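Local coordinates for protein DyP2 (PDB 4G2C) that is a haem-containing dye peroxidase from a lignin-reactive bacterium that probably oxidises dyes and lignin-related compounds, and that also binds manganese, at residues 84-88 against 489-493; 128-132 against 257-261; 334-340 against 351-357; 341-345 against 457-461. All blocks are in the same frame, centred on the assembly; numbering follows the deposited sequence.

Contact 1: 84-88 against 489-493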
loop_
_atom_site.group_PDB
_atom_site.type_symbol
_atom_site.label_atom_id
_atom_site.label_comp_id
_atom_site.label_asym_id
_atom_site.label_seq_id
_atom_site.Cartn_x
_atom_site.Cartn_y
_atom_site.Cartn_z
ATOM N N LEU A 84 -13.840 10.260 20.195
ATOM C CA LEU A 84 -13.436 10.817 18.908
ATOM C C LEU A 84 -13.218 12.323 18.994
ATOM O O LEU A 84 -12.206 12.838 18.518
ATOM C CB LEU A 84 -14.461 10.469 17.839
ATOM C CG LEU A 84 -14.463 8.957 17.575
ATOM C CD1 LEU A 84 -15.667 8.530 16.771
ATOM C CD2 LEU A 84 -13.188 8.568 16.867
ATOM N N ASN A 85 -14.144 13.023 19.641
ATOM C CA ASN A 85 -14.020 14.465 19.787
ATOM C C ASN A 85 -12.674 14.827 20.418
ATOM O O ASN A 85 -12.006 15.757 19.986
ATOM C CB ASN A 85 -15.181 15.003 20.628
ATOM C CG ASN A 85 -15.387 16.491 20.457
ATOM O OD1 ASN A 85 -14.906 17.288 21.259
ATOM N ND2 ASN A 85 -16.104 16.878 19.405
ATOM N N GLY A 86 -12.273 14.065 21.432
ATOM C CA GLY A 86 -11.024 14.313 22.122
ATOM C C GLY A 86 -9.817 13.979 21.263
ATOM O O GLY A 86 -8.792 14.654 21.316
ATOM N N LEU A 87 -9.935 12.912 20.483
ATOM C CA LEU A 87 -8.909 12.566 19.508
ATOM C C LEU A 87 -8.688 13.709 18.510
ATOM O O LEU A 87 -7.553 14.089 18.243
ATOM C CB LEU A 87 -9.275 11.275 18.770
ATOM C CG LEU A 87 -9.118 10.016 19.629
ATOM C CD1 LEU A 87 -9.352 8.770 18.817
ATOM C CD2 LEU A 87 -7.761 9.987 20.298
ATOM N N SER A 88 -9.771 14.258 17.974
ATOM C CA SER A 88 -9.651 15.348 17.016
ATOM C C SER A 88 -8.778 16.462 17.592
ATOM O O SER A 88 -8.093 17.167 16.855
ATOM C CB SER A 88 -11.024 15.870 16.580
ATOM O OG SER A 88 -11.615 16.654 17.588
ATOM N N PHE A 489 -15.488 16.786 10.815
ATOM C CA PHE A 489 -16.453 15.781 11.244
ATOM C C PHE A 489 -16.151 15.317 12.662
ATOM O O PHE A 489 -17.044 15.242 13.508
ATOM C CB PHE A 489 -16.460 14.565 10.320
ATOM C CG PHE A 489 -17.179 13.386 10.910
ATOM C CD1 PHE A 489 -18.572 13.312 10.870
ATOM C CD2 PHE A 489 -16.472 12.368 11.537
ATOM C CE1 PHE A 489 -19.236 12.233 11.427
ATOM C CE2 PHE A 489 -17.130 11.287 12.093
ATOM C CZ PHE A 489 -18.508 11.221 12.044
ATOM N N LEU A 490 -14.887 14.991 12.909
ATOM C CA LEU A 490 -14.479 14.463 14.204
ATOM C C LEU A 490 -14.733 15.476 15.335
ATOM O O LEU A 490 -15.178 15.103 16.418
ATOM C CB LEU A 490 -13.015 14.026 14.170
ATOM C CG LEU A 490 -12.657 12.897 13.197
ATOM C CD1 LEU A 490 -11.167 12.604 13.230
ATOM C CD2 LEU A 490 -13.463 11.615 13.457
ATOM N N ARG A 491 -14.460 16.751 15.070
ATOM C CA ARG A 491 -14.719 17.810 16.045
ATOM C C ARG A 491 -16.226 17.987 16.288
ATOM O O ARG A 491 -16.646 18.330 17.394
ATOM C CB ARG A 491 -14.109 19.149 15.601
ATOM C CG ARG A 491 -12.578 19.188 15.461
ATOM C CD ARG A 491 -12.057 20.643 15.388
ATOM N NE ARG A 491 -12.708 21.416 14.326
ATOM C CZ ARG A 491 -12.354 21.358 13.042
ATOM N NH1 ARG A 491 -11.362 20.561 12.681
ATOM N NH2 ARG A 491 -12.990 22.083 12.122
ATOM N N SER A 492 -17.031 17.744 15.256
ATOM C CA SER A 492 -18.478 17.974 15.325
ATOM C C SER A 492 -19.247 16.929 16.140
ATOM O O SER A 492 -20.449 17.066 16.359
ATOM C CB SER A 492 -19.071 18.041 13.914
ATOM O OG SER A 492 -19.230 16.734 13.363
ATOM N N LEU A 493 -18.556 15.887 16.581
ATOM C CA LEU A 493 -19.205 14.787 17.279
ATOM C C LEU A 493 -19.552 15.113 18.736
ATOM O O LEU A 493 -18.870 15.887 19.422
ATOM C CB LEU A 493 -18.340 13.523 17.197
ATOM C CG LEU A 493 -18.391 12.822 15.842
ATOM C CD1 LEU A 493 -17.484 11.602 15.800
ATOM C CD2 LEU A 493 -19.833 12.447 15.481
ATOM O OXT LEU A 493 -20.540 14.590 19.258
#
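Ser88 packs against Leu490 and Arg491 while its hydroxyl turns back into its own helix. Ser88 OG donates to Asn85 O at 2.6 Å, from a position tilted 26° out of the carbonyl plane. The torsion that allows this sets OG between the backbone N and the carbonyl carbon (chi1 75°). CB and OG of Ser88 both still touch the other segment. Ser88 CB lies 3.6 Å from Leu490 CB, and Ser88 OG rests 3.4 Å from Arg491 CG. With an alanine at Ser88, Asn85 O would probably lose this donor and the stem of Arg491 part of its packing.

Asn85 reaches the end of the chain. Its ND2 comes within 2.9 Å of Leu493 O, one oxygen of the C-terminal carboxylate. It also faces Arg491 O, but that spacing is too short to be read with confidence. The leucine contact is apolar. CD1 of Leu84 meets CD1 of Leu493 at 3.7 Å, and the two leucines cross obliquely. Leu84 also leans on Val117 and Leu119 of strand 114-119. Leu493 CG in turn lies over one face of the Phe489 ring, offset toward its rim.

The contact thus joins helix 77-88, in the dimeric alpha+beta barrel region, to the last turn of helix 487-491 and the chain terminus. The arginine's charge goes to a salt bridge with Glu53, and Arg81 forms only a long, weak ion pair with Leu493 OXT. The amide of Asn85 and, more distantly, Arg81 lie near the terminal carboxylate and may partly offset its charge.

Contact 2: 128-132 against 257-261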
loop_
_atom_site.group_PDB
_atom_site.type_symbol
_atom_site.label_atom_id
_atom_site.label_comp_id
_atom_site.label_asym_id
_atom_site.label_seq_id
_atom_site.Cartn_x
_atom_site.Cartn_y
_atom_site.Cartn_z
ATOM N N GLY A 128 -24.575 5.956 15.100
ATOM C CA GLY A 128 -25.792 6.444 14.468
ATOM C C GLY A 128 -25.561 7.599 13.492
ATOM O O GLY A 128 -26.309 8.577 13.492
ATOM N N VAL A 129 -24.535 7.491 12.649
ATOM C CA VAL A 129 -24.185 8.588 11.743
ATOM C C VAL A 129 -24.280 8.191 10.262
ATOM O O VAL A 129 -23.974 7.056 9.891
ATOM C CB VAL A 129 -22.759 9.127 12.060
ATOM C CG1 VAL A 129 -22.287 10.047 10.980
ATOM C CG2 VAL A 129 -22.721 9.819 13.424
ATOM N N THR A 130 -24.702 9.124 9.412
ATOM C CA THR A 130 -24.728 8.873 7.976
ATOM C C THR A 130 -23.357 8.406 7.480
ATOM O O THR A 130 -22.366 9.110 7.662
ATOM C CB THR A 130 -25.082 10.134 7.184
ATOM O OG1 THR A 130 -26.416 10.555 7.503
ATOM C CG2 THR A 130 -24.947 9.863 5.666
ATOM N N ALA A 131 -23.299 7.240 6.835
ATOM C CA ALA A 131 -22.005 6.669 6.425
ATOM C C ALA A 131 -21.679 6.828 4.947
ATOM O O ALA A 131 -22.570 6.857 4.106
ATOM C CB ALA A 131 -21.914 5.193 6.816
ATOM N N PRO A 132 -20.380 6.904 4.632
ATOM C CA PRO A 132 -19.913 6.824 3.245
ATOM C C PRO A 132 -20.589 5.634 2.565
ATOM O O PRO A 132 -20.922 4.669 3.247
ATOM C CB PRO A 132 -18.412 6.578 3.403
ATOM C CG PRO A 132 -18.065 7.160 4.702
ATOM C CD PRO A 132 -19.268 6.963 5.593
ATOM N N ASP A 257 -16.743 14.046 2.659
ATOM C CA ASP A 257 -17.105 13.429 3.928
ATOM C C ASP A 257 -18.600 13.634 4.197
ATOM O O ASP A 257 -19.027 14.718 4.585
ATOM C CB ASP A 257 -16.269 14.042 5.046
ATOM C CG ASP A 257 -16.464 13.340 6.366
ATOM O OD1 ASP A 257 -17.293 12.405 6.415
ATOM O OD2 ASP A 257 -15.796 13.733 7.349
ATOM N N PRO A 258 -19.413 12.589 3.984
ATOM C CA PRO A 258 -20.869 12.816 3.914
ATOM C C PRO A 258 -21.520 13.351 5.197
ATOM O O PRO A 258 -22.483 14.122 5.113
ATOM C CB PRO A 258 -21.436 11.439 3.517
ATOM C CG PRO A 258 -20.355 10.454 3.821
ATOM C CD PRO A 258 -19.038 11.188 3.734
ATOM N N ALA A 259 -21.008 12.957 6.357
ATOM C CA ALA A 259 -21.566 13.398 7.632
ATOM C C ALA A 259 -20.925 14.685 8.158
ATOM O O ALA A 259 -21.213 15.104 9.266
ATOM C CB ALA A 259 -21.435 12.291 8.671
ATOM N N ALA A 260 -20.039 15.290 7.379
ATOM C CA ALA A 260 -19.337 16.492 7.813
ATOM C C ALA A 260 -20.217 17.735 7.710
ATOM O O ALA A 260 -21.231 17.731 7.018
ATOM C CB ALA A 260 -18.082 16.683 6.995
ATOM N N PRO A 261 -19.819 18.820 8.386
ATOM C CA PRO A 261 -20.656 20.022 8.332
ATOM C C PRO A 261 -20.779 20.575 6.912
ATOM O O PRO A 261 -21.814 21.149 6.573
ATOM C CB PRO A 261 -19.912 21.006 9.245
ATOM C CG PRO A 261 -19.048 20.140 10.122
ATOM C CD PRO A 261 -18.631 19.012 9.238
HETATM O O HOH W 1 -20.086 10.343 6.817
#
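The rings of Pro132 and Pro258 meet at about a right angle. CG of Pro258 does most of the touching. It lies 3.6 Å from Pro132 N and 4.1 Å from Pro132 CD, so the apex of one ring rests against the nitrogen side of the other. Further along, Val129 and Ala259 point their side chains at each other. CG1 of Val129 reaches Ala259 CB at 3.3 Å, tighter than a usual van der Waals contact. The valine torsion explains the approach: CG1 is anti to the backbone N (chi1 169°) and is the branch that leads across. The same Ala259 CB also sits 3.5 Å from Thr130 O.

Both segments are loops. Val129 follows a Schellman motif at Gly128, which ends helix 121-127. Asp257 to Ala260 form a type I beta turn, closed by Ala260 N to Asp257 O. Tyr124 of helix 121-127 packs against Val129 and Pro132, and Phe489 of helix 487-491 packs against Val129 and Ala259.

No direct hydrogen bond crosses the contact; water 1 supplies the polar link. It donates to Thr130 O at 2.7 Å and accepts from Ala259 N at 2.8 Å. A further bond to Asp257 OD1 is weak, at 3.5 Å. The other carboxylate oxygen, OD2, is hydrogen-bonded to Ser486 OG.

The two loops are therefore joined by small apolar groups in close fit and by one shared water. The water satisfies a carbonyl and an amide that do not pair directly, so the polar link depends on its staying in place.

Contact 3: 334-340 against 351-357. With HEM (protoporphyrin IX containing Fe), chain C; ACT (acetate ion), chain K; ACT (acetate ion), chain H.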
loop_
_atom_site.group_PDB
_atom_site.type_symbol
_atom_site.label_atom_id
_atom_site.label_comp_id
_atom_site.label_asym_id
_atom_site.label_seq_id
_atom_site.Cartn_x
_atom_site.Cartn_y
_atom_site.Cartn_z
ATOM N N PHE A 334 9.796 4.750 -16.208
ATOM C CA PHE A 334 9.773 3.732 -17.259
ATOM C C PHE A 334 8.337 3.273 -17.510
ATOM O O PHE A 334 7.460 3.422 -16.651
ATOM C CB PHE A 334 10.594 2.504 -16.842
ATOM C CG PHE A 334 10.069 1.824 -15.604
ATOM C CD1 PHE A 334 9.034 0.886 -15.691
ATOM C CD2 PHE A 334 10.567 2.160 -14.352
ATOM C CE1 PHE A 334 8.526 0.268 -14.552
ATOM C CE2 PHE A 334 10.058 1.558 -13.193
ATOM C CZ PHE A 334 9.041 0.603 -13.292
ATOM N N SER A 335 8.116 2.712 -18.693
ATOM C CA SER A 335 6.874 2.041 -19.042
ATOM C C SER A 335 7.300 0.733 -19.674
ATOM O O SER A 335 8.488 0.450 -19.774
ATOM C CB SER A 335 6.059 2.858 -20.059
ATOM O OG SER A 335 6.639 2.798 -21.356
ATOM N N TYR A 336 6.333 -0.059 -20.123
ATOM C CA TYR A 336 6.633 -1.327 -20.771
ATOM C C TYR A 336 6.469 -1.273 -22.299
ATOM O O TYR A 336 6.319 -2.312 -22.947
ATOM C CB TYR A 336 5.737 -2.418 -20.188
ATOM C CG TYR A 336 5.900 -2.539 -18.706
ATOM C CD1 TYR A 336 7.010 -3.181 -18.166
ATOM C CD2 TYR A 336 4.957 -2.000 -17.840
ATOM C CE1 TYR A 336 7.181 -3.278 -16.798
ATOM C CE2 TYR A 336 5.114 -2.097 -16.476
ATOM C CZ TYR A 336 6.231 -2.738 -15.962
ATOM O OH TYR A 336 6.389 -2.843 -14.605
ATOM N N ASP A 337 6.495 -0.063 -22.858
ATOM C CA ASP A 337 6.233 0.133 -24.282
ATOM C C ASP A 337 7.351 -0.422 -25.170
ATOM O O ASP A 337 7.140 -0.650 -26.352
ATOM C CB ASP A 337 5.972 1.619 -24.590
ATOM C CG ASP A 337 4.599 2.083 -24.121
ATOM O OD1 ASP A 337 3.774 1.227 -23.728
ATOM O OD2 ASP A 337 4.341 3.302 -24.141
ATOM N N SER A 338 8.538 -0.618 -24.597
ATOM C CA SER A 338 9.629 -1.315 -25.280
ATOM C C SER A 338 9.815 -2.721 -24.746
ATOM O O SER A 338 10.915 -3.277 -24.840
ATOM C CB SER A 338 10.949 -0.564 -25.122
ATOM O OG SER A 338 10.927 0.668 -25.809
ATOM N N ASP A 339 8.740 -3.296 -24.208
ATOM C CA ASP A 339 8.780 -4.604 -23.551
ATOM C C ASP A 339 7.404 -5.274 -23.734
ATOM O O ASP A 339 6.928 -6.013 -22.876
ATOM C CB ASP A 339 9.089 -4.397 -22.060
ATOM C CG ASP A 339 9.528 -5.677 -21.338
ATOM O OD1 ASP A 339 9.667 -6.752 -21.963
ATOM O OD2 ASP A 339 9.766 -5.591 -20.114
ATOM N N LYS A 340 6.764 -4.998 -24.860
ATOM C CA LYS A 340 5.405 -5.480 -25.127
ATOM C C LYS A 340 5.307 -7.006 -25.218
ATOM O O LYS A 340 4.223 -7.569 -25.101
ATOM C CB LYS A 340 4.850 -4.827 -26.403
ATOM C CG LYS A 340 4.613 -3.317 -26.276
ATOM C CD LYS A 340 3.940 -2.760 -27.524
ATOM C CE LYS A 340 3.595 -1.276 -27.376
ATOM N NZ LYS A 340 4.615 -0.387 -28.017
ATOM N N ILE A 351 4.783 -5.974 -10.102
ATOM C CA ILE A 351 4.505 -4.575 -10.414
ATOM C C ILE A 351 3.840 -4.397 -11.782
ATOM O O ILE A 351 3.134 -3.406 -12.006
ATOM C CB ILE A 351 5.779 -3.675 -10.303
ATOM C CG1 ILE A 351 6.808 -4.005 -11.399
ATOM C CG2 ILE A 351 6.395 -3.789 -8.907
ATOM C CD1 ILE A 351 7.984 -2.994 -11.458
ATOM N N ARG A 352 4.052 -5.355 -12.687
ATOM C CA ARG A 352 3.475 -5.274 -14.028
ATOM C C ARG A 352 2.009 -5.718 -13.985
ATOM O O ARG A 352 1.158 -5.113 -14.634
ATOM C CB ARG A 352 4.285 -6.102 -15.047
ATOM C CG ARG A 352 3.873 -5.845 -16.514
ATOM C CD ARG A 352 4.816 -6.492 -17.566
ATOM N NE ARG A 352 4.369 -6.205 -18.930
ATOM C CZ ARG A 352 5.158 -6.151 -20.003
ATOM N NH1 ARG A 352 6.463 -6.376 -19.899
ATOM N NH2 ARG A 352 4.633 -5.864 -21.190
ATOM N N LYS A 353 1.733 -6.767 -13.210
ATOM C CA LYS A 353 0.371 -7.196 -12.895
ATOM C C LYS A 353 -0.411 -6.030 -12.259
ATOM O O LYS A 353 -1.550 -5.760 -12.633
ATOM C CB LYS A 353 0.372 -8.384 -11.913
ATOM C CG LYS A 353 0.789 -9.765 -12.460
ATOM C CD LYS A 353 -0.245 -10.411 -13.430
ATOM C CE LYS A 353 -1.426 -11.014 -12.695
ATOM N NZ LYS A 353 -2.374 -11.777 -13.550
ATOM N N THR A 354 0.212 -5.338 -11.309
ATOM C CA THR A 354 -0.508 -4.363 -10.495
ATOM C C THR A 354 -0.447 -2.935 -11.053
ATOM O O THR A 354 -1.172 -2.048 -10.608
ATOM C CB THR A 354 -0.024 -4.393 -9.046
ATOM O OG1 THR A 354 1.348 -3.990 -8.991
ATOM C CG2 THR A 354 -0.153 -5.810 -8.493
ATOM N N ASN A 355 0.431 -2.725 -12.021
ATOM C CA ASN A 355 0.449 -1.492 -12.795
ATOM C C ASN A 355 1.134 -1.732 -14.127
ATOM O O ASN A 355 2.350 -1.546 -14.260
ATOM C CB ASN A 355 1.137 -0.351 -12.042
ATOM C CG ASN A 355 1.184 0.932 -12.855
ATOM O OD1 ASN A 355 0.609 1.000 -13.946
ATOM N ND2 ASN A 355 1.860 1.962 -12.328
ATOM N N PRO A 356 0.349 -2.159 -15.119
ATOM C CA PRO A 356 0.803 -2.339 -16.497
ATOM C C PRO A 356 1.253 -1.031 -17.163
ATOM O O PRO A 356 1.769 -1.085 -18.273
ATOM C CB PRO A 356 -0.453 -2.865 -17.221
ATOM C CG PRO A 356 -1.401 -3.295 -16.141
ATOM C CD PRO A 356 -1.095 -2.419 -14.964
ATOM N N ARG A 357 1.045 0.113 -16.524
ATOM C CA ARG A 357 1.508 1.384 -17.078
ATOM C C ARG A 357 1.085 1.583 -18.536
ATOM O O ARG A 357 1.887 2.005 -19.372
ATOM C CB ARG A 357 3.034 1.512 -16.932
ATOM C CG ARG A 357 3.491 1.537 -15.475
ATOM C CD ARG A 357 5.006 1.643 -15.292
ATOM N NE ARG A 357 5.330 1.480 -13.874
ATOM C CZ ARG A 357 6.204 2.221 -13.187
ATOM N NH1 ARG A 357 6.912 3.173 -13.779
ATOM N NH2 ARG A 357 6.383 1.983 -11.896
HETATM C CHA HEM C . 4.975 -2.318 -5.807
HETATM C CHB HEM C . 5.968 -5.944 -2.727
HETATM C CHC HEM C . 1.264 -6.339 -1.581
HETATM C CHD HEM C . 0.218 -3.301 -5.201
HETATM C C1A HEM C . 5.659 -3.250 -5.063
HETATM C C2A HEM C . 7.096 -3.427 -5.059
HETATM C C3A HEM C . 7.362 -4.424 -4.205
HETATM C C4A HEM C . 6.112 -4.907 -3.642
HETATM C CMA HEM C . 8.753 -4.981 -3.862
HETATM C CAA HEM C . 8.103 -2.592 -5.899
HETATM C CBA HEM C . 8.438 -1.298 -5.151
HETATM C CGA HEM C . 7.434 -0.203 -5.431
HETATM O O1A HEM C . 7.181 0.124 -6.605
HETATM O O2A HEM C . 6.867 0.365 -4.475
HETATM C C1B HEM C . 4.794 -6.393 -2.139
HETATM C C2B HEM C . 4.641 -7.440 -1.131
HETATM C C3B HEM C . 3.331 -7.533 -0.826
HETATM C C4B HEM C . 2.618 -6.549 -1.604
HETATM C CMB HEM C . 5.798 -8.295 -0.554
HETATM C CAB HEM C . 2.625 -8.461 0.186
HETATM C CBB HEM C . 3.304 -9.034 1.183
HETATM C C1C HEM C . 0.567 -5.608 -2.518
HETATM C C2C HEM C . -0.875 -5.614 -2.703
HETATM C C3C HEM C . -1.157 -4.755 -3.697
HETATM C C4C HEM C . 0.093 -4.192 -4.168
HETATM C CMC HEM C . -1.897 -6.436 -1.866
HETATM C CAC HEM C . -2.547 -4.433 -4.298
HETATM C CBC HEM C . -3.583 -5.275 -4.155
HETATM C C1D HEM C . 1.383 -2.719 -5.654
HETATM C C2D HEM C . 1.427 -1.619 -6.580
HETATM C C3D HEM C . 2.909 -1.318 -6.740
HETATM C C4D HEM C . 3.610 -2.260 -5.925
HETATM C CMD HEM C . 0.231 -0.907 -7.237
HETATM C CAD HEM C . 3.556 -0.267 -7.620
HETATM C CBD HEM C . 3.456 -0.841 -9.019
HETATM C CGD HEM C . 3.956 0.259 -9.911
HETATM O O1D HEM C . 3.378 1.376 -9.846
HETATM O O2D HEM C . 4.958 0.013 -10.637
HETATM N NA HEM C . 5.095 -4.151 -4.191
HETATM N NB HEM C . 3.536 -5.879 -2.391
HETATM N NC HEM C . 1.127 -4.729 -3.432
HETATM N ND HEM C . 2.683 -3.061 -5.297
HETATM FE FE HEM C . 3.147 -4.634 -3.922
HETATM C C ACT K . 9.017 -5.243 -27.366
HETATM O O ACT K . 8.338 -4.182 -27.379
HETATM O OXT ACT K . 8.753 -6.132 -26.512
HETATM C CH3 ACT K . 10.125 -5.463 -28.337
HETATM C C ACT H . 6.097 6.515 -23.650
HETATM O O ACT H . 6.055 6.232 -24.877
HETATM O OXT ACT H . 6.221 5.549 -22.849
HETATM C CH3 ACT H . 6.004 7.936 -23.169
HETATM O O HOH W 2 4.751 -1.204 -13.180
HETATM O O HOH W 3 3.756 0.625 -21.017
#
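The first torsion of Phe334 sets CG between the backbone N and the carbonyl carbon (chi1 61°). Arg357 runs extended from CG to NE, which carries its guanidinium across to the ring, where it lies flat in an off-centre cation-pi contact, centres 3.7 Å apart. Arg357 NH1 donates to Phe334 O at 2.9 Å. Arg357 NH2 makes a nearly straight bond of 2.7 Å to haem propionate O2D. Arg357 NE donates to water 2, which also bonds Tyr336 OH.

This is the propionate side of the haem pocket, just past helix 350-354. Asn355 ND2 holds propionate O1D at 3.0 Å, and its OD1 accepts from Arg357 N in an Asx turn.

Arg352 and Tyr336 slide past each other in opposite directions. Arg352 CG stands over the ring centre in a CH-pi contact, and the guanidinium stacks on the same ring. Arg352 NH1 and NH2 both grip Asp339 O, at 3.0 and 2.9 Å. A longer salt bridge of 3.4 Å joins Arg352 NH1 to Asp339 OD2, which also accepts from Thr319 OG1. A leucine in place of Arg352 would probably leave Asp339 O without both donors, its carboxylate without this countercharge and Tyr336 without the stacked guanidinium.

Contact 4: 341-345 against 457-461. With ACT (acetate ion), chain K.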
loop_
_atom_site.group_PDB
_atom_site.type_symbol
_atom_site.label_atom_id
_atom_site.label_comp_id
_atom_site.label_asym_id
_atom_site.label_seq_id
_atom_site.Cartn_x
_atom_site.Cartn_y
_atom_site.Cartn_z
ATOM N N LEU A 341 6.444 -7.666 -25.411
ATOM C CA LEU A 341 6.495 -9.123 -25.487
ATOM C C LEU A 341 6.858 -9.759 -24.143
ATOM O O LEU A 341 6.874 -10.988 -24.012
ATOM C CB LEU A 341 7.511 -9.551 -26.548
ATOM C CG LEU A 341 7.171 -9.228 -28.010
ATOM C CD1 LEU A 341 8.390 -9.378 -28.913
ATOM C CD2 LEU A 341 6.067 -10.150 -28.474
ATOM N N GLY A 342 7.173 -8.923 -23.155
ATOM C CA GLY A 342 7.499 -9.415 -21.826
ATOM C C GLY A 342 8.797 -10.201 -21.740
ATOM O O GLY A 342 8.975 -11.020 -20.842
ATOM N N GLN A 343 9.722 -9.936 -22.654
ATOM C CA GLN A 343 11.004 -10.660 -22.673
ATOM C C GLN A 343 12.066 -10.071 -21.739
ATOM O O GLN A 343 13.125 -10.654 -21.543
ATOM C CB GLN A 343 11.534 -10.763 -24.097
ATOM C CG GLN A 343 10.566 -11.457 -25.051
ATOM C CD GLN A 343 11.090 -11.506 -26.489
ATOM O OE1 GLN A 343 12.063 -10.820 -26.847
ATOM N NE2 GLN A 343 10.449 -12.327 -27.316
ATOM N N LYS A 344 11.769 -8.914 -21.168
ATOM C CA LYS A 344 12.620 -8.340 -20.145
ATOM C C LYS A 344 11.918 -8.528 -18.796
ATOM O O LYS A 344 12.342 -9.344 -17.973
ATOM C CB LYS A 344 12.892 -6.861 -20.446
ATOM C CG LYS A 344 13.643 -6.676 -21.769
ATOM C CD LYS A 344 13.908 -5.222 -22.107
ATOM C CE LYS A 344 13.029 -4.752 -23.270
ATOM N NZ LYS A 344 13.466 -3.445 -23.821
ATOM N N CYS A 345 10.844 -7.776 -18.583
ATOM C CA CYS A 345 9.972 -7.985 -17.431
ATOM C C CYS A 345 8.777 -8.826 -17.858
ATOM O O CYS A 345 8.020 -8.429 -18.751
ATOM C CB CYS A 345 9.477 -6.661 -16.856
ATOM S SG CYS A 345 8.455 -6.880 -15.361
ATOM N N GLU A 457 16.558 -15.797 -21.211
ATOM C CA GLU A 457 17.558 -14.848 -21.703
ATOM C C GLU A 457 16.988 -13.428 -21.909
ATOM O O GLU A 457 16.143 -13.209 -22.790
ATOM C CB GLU A 457 18.182 -15.382 -22.991
ATOM C CG GLU A 457 19.045 -14.380 -23.706
ATOM C CD GLU A 457 19.918 -15.013 -24.779
ATOM O OE1 GLU A 457 19.452 -15.948 -25.477
ATOM O OE2 GLU A 457 21.079 -14.572 -24.913
ATOM N N TRP A 458 17.474 -12.479 -21.102
ATOM C CA TRP A 458 16.894 -11.136 -21.004
ATOM C C TRP A 458 16.825 -10.469 -22.358
ATOM O O TRP A 458 17.845 -10.253 -23.014
ATOM C CB TRP A 458 17.706 -10.259 -20.034
ATOM C CG TRP A 458 17.059 -8.955 -19.634
ATOM C CD1 TRP A 458 16.222 -8.750 -18.573
ATOM C CD2 TRP A 458 17.239 -7.664 -20.250
ATOM N NE1 TRP A 458 15.862 -7.423 -18.489
ATOM C CE2 TRP A 458 16.467 -6.733 -19.506
ATOM C CE3 TRP A 458 17.980 -7.201 -21.351
ATOM C CZ2 TRP A 458 16.396 -5.379 -19.837
ATOM C CZ3 TRP A 458 17.912 -5.845 -21.680
ATOM C CH2 TRP A 458 17.120 -4.950 -20.922
ATOM N N GLY A 459 15.611 -10.143 -22.773
ATOM C CA GLY A 459 15.423 -9.438 -24.024
ATOM C C GLY A 459 15.372 -10.301 -25.276
ATOM O O GLY A 459 15.303 -9.759 -26.378
ATOM N N HIS A 460 15.389 -11.624 -25.119
ATOM C CA HIS A 460 15.323 -12.547 -26.267
ATOM C C HIS A 460 14.053 -13.394 -26.279
ATOM O O HIS A 460 13.331 -13.456 -25.285
ATOM C CB HIS A 460 16.557 -13.454 -26.329
ATOM C CG HIS A 460 17.792 -12.742 -26.771
ATOM N ND1 HIS A 460 18.161 -11.514 -26.262
ATOM C CD2 HIS A 460 18.733 -13.070 -27.688
ATOM C CE1 HIS A 460 19.286 -11.123 -26.835
ATOM N NE2 HIS A 460 19.653 -12.047 -27.706
ATOM N N ASN A 461 13.793 -14.059 -27.402
ATOM C CA ASN A 461 12.529 -14.778 -27.583
ATOM C C ASN A 461 12.507 -16.214 -27.051
ATOM O O ASN A 461 11.492 -16.911 -27.152
ATOM C CB ASN A 461 12.102 -14.761 -29.056
ATOM C CG ASN A 461 12.998 -15.629 -29.946
ATOM O OD1 ASN A 461 13.870 -16.360 -29.458
ATOM N ND2 ASN A 461 12.770 -15.560 -31.256
HETATM C C ACT K . 9.017 -5.243 -27.366
HETATM O O ACT K . 8.338 -4.182 -27.379
HETATM O OXT ACT K . 8.753 -6.132 -26.512
HETATM C CH3 ACT K . 10.125 -5.463 -28.337
#
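Gln343 OE1 faces two other acceptors across the contact: it lies 3.3 Å from His460 O and 3.4 Å from Gly459 O. The amide nitrogen NE2 instead rests 3.2 Å from Asn461 CA. The Gln343 and Asn461 side chains lie alongside each other, pointing the same way, with their amide planes nearly perpendicular.

The sound polar bond is on the backbone. Gly459 N donates to Gln343 O at 2.8 Å. Gly459 is the third residue of a type II beta turn, Glu457 to His460. A CB there would jam against the carbonyl of Trp458.

Lys344 crosses one face of the indole. Its CG lies 3.8 Å from the centroid of the six-membered ring in a CH-pi contact, and CD comes 3.4 Å from Trp458 CZ2. A bend at chi3 (-108°) then leads NZ away to Ser338 O. Trp458 NE1 is tied to Leu318 O.

The two surface loops are thus held by one backbone bond and an aliphatic chain on an aromatic face. The facing oxygens of Gln343 and the turn would probably be mildly unfavourable to each other, so the cohesion rests on the backbone bond and the lysine-indole contact.

The four contacts form two pairs, and contact 1 lies across the chain's centre from contacts 3 and 4. Contacts 1 and 2 have centres 13 Å apart and meet at Phe489, whose CE1 lies 3.8 Å from Val129 CG1. Contact 2 is nested within the long loop that contact 1 closes. Contacts 3 and 4 are also 13 Å apart between centres, and their segments alternate along the chain. Asp339 joins them: OD2 probably bonds Cys345 N at 2.9 Å. One acetate, probably from the crystallisation liquor, is held by Lys340 N and Leu341 N. Contact 3 alone touches the haem. The nearest atoms of contacts 2 and 3 are about 24 Å apart.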